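Local coordinates for protein glucose-resistance amylase regulator (Weissella paramesenteroides ATCC 33313, PDB 4RK6) that binds glucose in a periplasmic-binding-protein-like domain of the LacI family and probably regulates transcription by binding DNA control sequences, at residues 92-96 and 97-101; 250-253 and 254-257; 242-245 and 246-249. All blocks are in the same frame, centred on the assembly; numbering follows the deposited sequence.

The three contacts lie in one lobe of the periplasmic-binding-protein-like fold. Contact 1 comes first along the chain: strand 91-95 and the turn that follows it. Contact 3 starts helix 244-257 and contact 2 continues it, without a gap. The centre of contact 1 is about 13 Å from that of contact 2 and about 14 Å from that of contact 3; the centres of contacts 2 and 3 are about 12 Å apart. The strand packs on the helix: CB of A251 lies 3.6 Å from CD1 of L95. Contacts 1 and 3 both reach the glucose, through T96 and Q242. Segments far apart in sequence thus contribute to one sugar pocket.

Contact 1: residues 92-96 and 97-101. With GLC (alpha-D-glucopyranose), chain C.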
# COMPACT_ATOMS: atom_id res chain seq x y z
N VAL A 92 -14.81 21.71 5.23
CA VAL A 92 -14.46 20.75 4.20
C VAL A 92 -13.23 21.28 3.53
O VAL A 92 -13.21 22.43 3.12
CB VAL A 92 -15.60 20.55 3.17
CG1 VAL A 92 -15.20 19.53 2.14
CG2 VAL A 92 -16.89 20.13 3.85
N ILE A 93 -12.20 20.45 3.45
CA ILE A 93 -10.95 20.81 2.84
C ILE A 93 -10.52 19.67 1.93
O ILE A 93 -10.63 18.52 2.32
CB ILE A 93 -9.88 21.09 3.91
CG1 ILE A 93 -10.26 22.33 4.72
CG2 ILE A 93 -8.51 21.26 3.28
CD1 ILE A 93 -9.49 22.49 6.00
N SER A 94 -10.08 19.99 0.72
CA SER A 94 -9.62 18.94 -0.21
C SER A 94 -8.10 18.88 -0.30
O SER A 94 -7.40 19.89 -0.15
CB SER A 94 -10.28 19.08 -1.59
OG SER A 94 -9.92 20.27 -2.24
N LEU A 95 -7.60 17.67 -0.52
CA LEU A 95 -6.18 17.36 -0.48
C LEU A 95 -5.73 16.71 -1.79
O LEU A 95 -6.32 15.74 -2.23
CB LEU A 95 -5.88 16.44 0.70
CG LEU A 95 -5.82 17.10 2.10
CD1 LEU A 95 -7.10 17.75 2.53
CD2 LEU A 95 -5.44 16.03 3.11
N THR A 96 -4.71 17.30 -2.40
CA THR A 96 -4.10 16.87 -3.67
C THR A 96 -4.98 17.21 -4.87
O THR A 96 -4.65 16.88 -6.00
CB THR A 96 -3.69 15.37 -3.69
OG1 THR A 96 -4.83 14.54 -3.96
CG2 THR A 96 -3.03 14.97 -2.40
N ALA A 97 -6.05 17.94 -4.63
CA ALA A 97 -7.02 18.23 -5.66
C ALA A 97 -7.87 19.41 -5.21
O ALA A 97 -8.14 19.57 -4.03
CB ALA A 97 -7.90 17.00 -5.89
N LEU A 98 -8.31 20.20 -6.18
CA LEU A 98 -9.14 21.34 -5.92
C LEU A 98 -10.57 20.94 -6.32
O LEU A 98 -10.94 21.04 -7.47
CB LEU A 98 -8.58 22.54 -6.71
CG LEU A 98 -7.03 22.61 -6.74
CD1 LEU A 98 -6.47 23.21 -8.02
CD2 LEU A 98 -6.47 23.33 -5.52
N LEU A 99 -11.32 20.44 -5.34
CA LEU A 99 -12.64 19.85 -5.58
C LEU A 99 -13.73 20.87 -5.87
O LEU A 99 -14.59 20.64 -6.70
CB LEU A 99 -13.09 19.00 -4.39
CG LEU A 99 -12.40 17.65 -4.27
CD1 LEU A 99 -12.94 16.91 -3.07
CD2 LEU A 99 -12.60 16.83 -5.54
N SER A 100 -13.70 21.98 -5.15
CA SER A 100 -14.70 23.02 -5.31
C SER A 100 -14.14 24.38 -5.00
O SER A 100 -13.33 24.54 -4.09
CB SER A 100 -15.92 22.77 -4.43
OG SER A 100 -16.76 23.92 -4.42
N GLU A 101 -14.59 25.37 -5.77
CA GLU A 101 -14.34 26.78 -5.50
C GLU A 101 -14.82 27.26 -4.11
O GLU A 101 -14.34 28.28 -3.60
CB GLU A 101 -14.99 27.63 -6.61
CG GLU A 101 -16.51 27.53 -6.74
CD GLU A 101 -17.02 26.21 -7.33
OE1 GLU A 101 -18.22 25.90 -7.14
OE2 GLU A 101 -16.25 25.46 -7.97
C1 GLC C . -4.15 11.10 -6.98
C2 GLC C . -3.47 12.36 -6.44
C3 GLC C . -2.20 12.71 -7.18
C4 GLC C . -1.33 11.46 -7.34
C5 GLC C . -2.13 10.44 -8.14
C6 GLC C . -1.36 9.14 -8.34
O1 GLC C . -4.89 11.48 -8.07
O2 GLC C . -4.35 13.48 -6.53
O3 GLC C . -1.55 13.69 -6.37
O4 GLC C . -0.13 11.80 -7.95
O5 GLC C . -3.30 10.07 -7.44
O6 GLC C . -1.06 8.54 -7.11
O HOH W 1 -10.87 22.91 -3.50
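S94 and A97 are joined by a short hydrogen bond: OG of S94 donates to the carbonyl O of A97 over 2.6 Å. The hydroxyl approaches about 20° out of the carbonyl plane. OG sits between the backbone N and the carbonyl carbon of its own residue (chi1 64°), which turns it to the chain folding back after the strand. The same oxygen is an acceptor too. The N-H of L99 points almost straight at OG of S94, but at 3.4 Å the bond is weak. A water donates to OG of S94 at 3.1 Å and to the carbonyl O of S100. One buried hydroxyl therefore touches three residues of the turn: A97 firmly, L99 weakly and S100 through water.

T96 faces the sugar. Its OG1 accepts a hydrogen bond from O2 of the glucose at 2.8 Å and donates to the carbonyl O of L95 at 2.6 Å. The second bond uses the hydroxyl's proton, which leaves the oxygen as acceptor for the sugar. The backbone of T96 has a positive phi of 74°, and there the chain leaves the strand.

Packing lies outside these bonds. CG and CD1 of L99 each come within 3.7 Å of CB of S94, so the leucine lies against the serine methylene. L99 also touches M72 and I77. On strand 91-95, the side chain of L95 reaches I28 of helix 24-39, while I93 meets F71.

T22, R145, D225 and Q242 also hydrogen-bond the glucose. A loop at the C-terminal end of a parallel strand, carrying a sugar-binding residue, is characteristic of the ligand cleft in LacI-family and periplasmic-binding-protein folds.

Contact 2: residues 250-253 and 254-257; sequences IAMQ and LFLD
M252 and F255 lie side by side and point the same way, in a Met-aromatic contact on helix 244-257. M252 is selenomethionine, and its SE is 5.3 Å from the centroid of the F255 ring, in an oblique position. The methyl CE of M252 lies at the ring edge, near the ring plane, 3.9 Å from CD2 of F255. Both side chains leave the helix with CG anti to the backbone N. The M252 chain then bends at chi2 (58°), which brings its end round to the next turn of the helix.

L256 meets the same methyl. Its side chain crosses that of M252 at a slant, and CD2 of L256 is 3.6 Å from CE of M252. The selenomethionine end thus contacts both a ring and a leucine branch one turn further on. Around this group, M252 touches T35 and S39 of helix 24-39, and L256 also reaches S39. F255 packs on S91 and I93 of strand 91-95. These contacts join the helix to a second helix and to the parallel sheet of this lobe.

The backbone repeats the helical i to i+4 pattern. L254 N donates to I250 O, F255 N to A251 O and L256 N to M252 O.

Q253 and D257 extend the pattern to side chains. The Q253 chain bends at chi2 (62°) and so carries its amide forward along the helix. The amide and carboxylate planes are 53° apart. D257 N also donates to Q253 O, so this pair is linked twice. In the side-chain bond, NE2 of Q253 approaches OD1 of D257 from above the carboxylate plane, at 3.0 Å.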
# COMPACT_ATOMS: atom_id res chain seq x y z
N ILE A 250 -0.64 20.30 6.90
CA ILE A 250 -1.06 21.66 6.55
C ILE A 250 -2.58 21.74 6.40
O ILE A 250 -3.20 22.72 6.84
CB ILE A 250 -0.29 22.15 5.31
CG1 ILE A 250 1.21 22.28 5.65
CG2 ILE A 250 -0.81 23.48 4.79
CD1 ILE A 250 1.57 23.30 6.72
N ALA A 251 -3.19 20.72 5.81
CA ALA A 251 -4.67 20.69 5.77
C ALA A 251 -5.29 20.74 7.18
O ALA A 251 -6.22 21.50 7.44
CB ALA A 251 -5.16 19.46 5.01
N MSE A 252 -4.75 19.97 8.11
CA MSE A 252 -5.26 19.97 9.47
C MSE A 252 -4.96 21.31 10.11
O MSE A 252 -5.82 21.88 10.81
CB MSE A 252 -4.69 18.79 10.26
CG MSE A 252 -5.30 18.67 11.66
SE MSE A 252 -7.24 18.46 11.71
CE MSE A 252 -7.54 18.78 13.64
N GLN A 253 -3.78 21.85 9.86
CA GLN A 253 -3.44 23.16 10.44
C GLN A 253 -4.34 24.29 9.94
O GLN A 253 -4.69 25.21 10.68
CB GLN A 253 -1.98 23.54 10.17
CG GLN A 253 -1.48 24.59 11.14
CD GLN A 253 -1.50 24.09 12.56
OE1 GLN A 253 -1.05 22.96 12.84
NE2 GLN A 253 -2.01 24.90 13.47
N LEU A 254 -4.69 24.23 8.66
CA LEU A 254 -5.62 25.18 8.09
C LEU A 254 -6.94 25.15 8.85
O LEU A 254 -7.49 26.20 9.22
CB LEU A 254 -5.82 24.88 6.61
CG LEU A 254 -6.58 25.89 5.76
CD1 LEU A 254 -5.81 27.20 5.74
CD2 LEU A 254 -6.74 25.34 4.35
N PHE A 255 -7.43 23.95 9.15
CA PHE A 255 -8.68 23.81 9.90
C PHE A 255 -8.52 24.37 11.31
O PHE A 255 -9.37 25.15 11.80
CB PHE A 255 -9.15 22.35 9.94
CG PHE A 255 -10.24 22.09 10.94
CD1 PHE A 255 -11.50 22.66 10.78
CD2 PHE A 255 -10.02 21.30 12.05
CE1 PHE A 255 -12.51 22.46 11.71
CE2 PHE A 255 -11.03 21.08 12.98
CZ PHE A 255 -12.27 21.65 12.82
N LEU A 256 -7.44 23.98 11.97
CA LEU A 256 -7.19 24.44 13.34
C LEU A 256 -7.06 25.97 13.43
O LEU A 256 -7.48 26.58 14.41
CB LEU A 256 -5.96 23.78 13.94
CG LEU A 256 -6.09 22.27 14.19
CD1 LEU A 256 -4.73 21.67 14.50
CD2 LEU A 256 -7.10 22.00 15.29
N ASP A 257 -6.48 26.58 12.40
CA ASP A 257 -6.18 28.01 12.40
C ASP A 257 -7.35 28.88 11.96
O ASP A 257 -7.30 30.09 12.14
CB ASP A 257 -4.99 28.30 11.49
CG ASP A 257 -3.68 27.81 12.06
OD1 ASP A 257 -3.62 27.40 13.23
OD2 ASP A 257 -2.68 27.86 11.30

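Contact 3: residues 242-245 and 246-249. With GLC (alpha-D-glucopyranose), chain C.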
# COMPACT_ATOMS: atom_id res chain seq x y z
N GLN A 242 6.25 13.98 -3.99
CA GLN A 242 5.30 14.84 -3.26
C GLN A 242 5.51 14.66 -1.76
O GLN A 242 5.82 13.57 -1.28
CB GLN A 242 3.86 14.48 -3.59
CG GLN A 242 3.55 14.55 -5.08
CD GLN A 242 2.05 14.70 -5.33
OE1 GLN A 242 1.42 15.62 -4.81
NE2 GLN A 242 1.47 13.76 -6.05
N ASP A 243 5.31 15.74 -1.02
CA ASP A 243 5.39 15.67 0.41
C ASP A 243 4.01 15.39 1.01
O ASP A 243 3.35 16.30 1.52
CB ASP A 243 6.02 16.98 0.94
CG ASP A 243 6.52 16.86 2.38
OD1 ASP A 243 6.17 15.89 3.07
OD2 ASP A 243 7.29 17.76 2.79
N PHE A 244 3.55 14.14 0.90
CA PHE A 244 2.19 13.80 1.31
C PHE A 244 1.94 14.05 2.80
O PHE A 244 0.88 14.54 3.18
CB PHE A 244 1.82 12.36 0.95
CG PHE A 244 1.71 12.12 -0.53
CD1 PHE A 244 0.74 12.78 -1.28
CD2 PHE A 244 2.59 11.26 -1.18
CE1 PHE A 244 0.65 12.58 -2.65
CE2 PHE A 244 2.50 11.06 -2.55
CZ PHE A 244 1.52 11.72 -3.28
N PRO A 245 2.91 13.71 3.65
CA PRO A 245 2.63 14.00 5.05
C PRO A 245 2.48 15.50 5.30
O PRO A 245 1.62 15.86 6.10
CB PRO A 245 3.83 13.40 5.81
CG PRO A 245 4.43 12.41 4.84
CD PRO A 245 4.19 12.99 3.47
N GLU A 246 3.26 16.33 4.62
CA GLU A 246 3.14 17.79 4.79
C GLU A 246 1.77 18.27 4.30
O GLU A 246 1.11 19.08 4.96
CB GLU A 246 4.27 18.52 4.11
CG GLU A 246 4.19 20.03 4.26
CD GLU A 246 4.46 20.54 5.67
OE1 GLU A 246 4.71 19.74 6.61
OE2 GLU A 246 4.44 21.78 5.81
N ILE A 247 1.30 17.72 3.18
CA ILE A 247 -0.07 18.02 2.73
C ILE A 247 -1.09 17.75 3.83
O ILE A 247 -1.95 18.58 4.10
CB ILE A 247 -0.40 17.28 1.41
CG1 ILE A 247 0.47 17.82 0.28
CG2 ILE A 247 -1.89 17.41 1.07
CD1 ILE A 247 0.53 16.92 -0.95
N GLY A 248 -0.98 16.59 4.48
CA GLY A 248 -1.88 16.24 5.57
C GLY A 248 -1.74 17.19 6.75
O GLY A 248 -2.73 17.69 7.27
N ARG A 249 -0.50 17.46 7.18
CA ARG A 249 -0.31 18.36 8.33
C ARG A 249 -0.89 19.76 8.08
O ARG A 249 -1.56 20.34 8.96
CB ARG A 249 1.18 18.50 8.67
CG ARG A 249 1.80 17.26 9.28
CD ARG A 249 3.18 17.58 9.86
NE ARG A 249 4.17 17.83 8.82
CZ ARG A 249 4.89 16.88 8.20
NH1 ARG A 249 4.77 15.59 8.53
NH2 ARG A 249 5.76 17.23 7.28
C1 GLC C . -4.15 11.10 -6.98
C2 GLC C . -3.47 12.36 -6.44
C3 GLC C . -2.20 12.71 -7.18
C4 GLC C . -1.33 11.46 -7.34
C5 GLC C . -2.13 10.44 -8.14
C6 GLC C . -1.36 9.14 -8.34
O1 GLC C . -4.89 11.48 -8.07
O2 GLC C . -4.35 13.48 -6.53
O3 GLC C . -1.55 13.69 -6.37
O4 GLC C . -0.13 11.80 -7.95
O5 GLC C . -3.30 10.07 -7.44
O6 GLC C . -1.06 8.54 -7.11
O HOH W 2 7.08 15.49 5.58
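Q242 and I247 touch at the start of helix 244-257, with OE1 of Q242 4.2 Å from CD1 of I247. Q242 also binds the glucose: NE2 of Q242 donates to O3 of the sugar at 3.0 Å, almost straight. The F244 ring merely turns its edge to this oxygen, with CE1 of F244 about 4.5 Å from O3 of the glucose. CB of Q242 sits over one face of that ring. OE1 of Q242 is bonded to OG of S108 and NE2 also to D225, which helps set the amide.

D243 is the N-cap. Its OD1 accepts a weak bond from E246 N at 3.3 Å, and its carbonyl O takes I247 N at 3.0 Å. A water links OD1 to NH2 of R249.

R249 grips one oxygen of E246 side-on. NE and NH2 of R249 both donate to OE1 of E246, together a salt bridge; the NH2 bond is 2.8 Å. The bend at chi3 (-71°) folds the guanidinium back over the helix start, with P245 C and E246 CA against one face. NH1 pairs with E34 of helix 24-39.

That helix also borders F244 through I28, and its F24 ring meets the F244 ring. I247 packs on I270 of strand 267-275 and on V106 of strand 104-108.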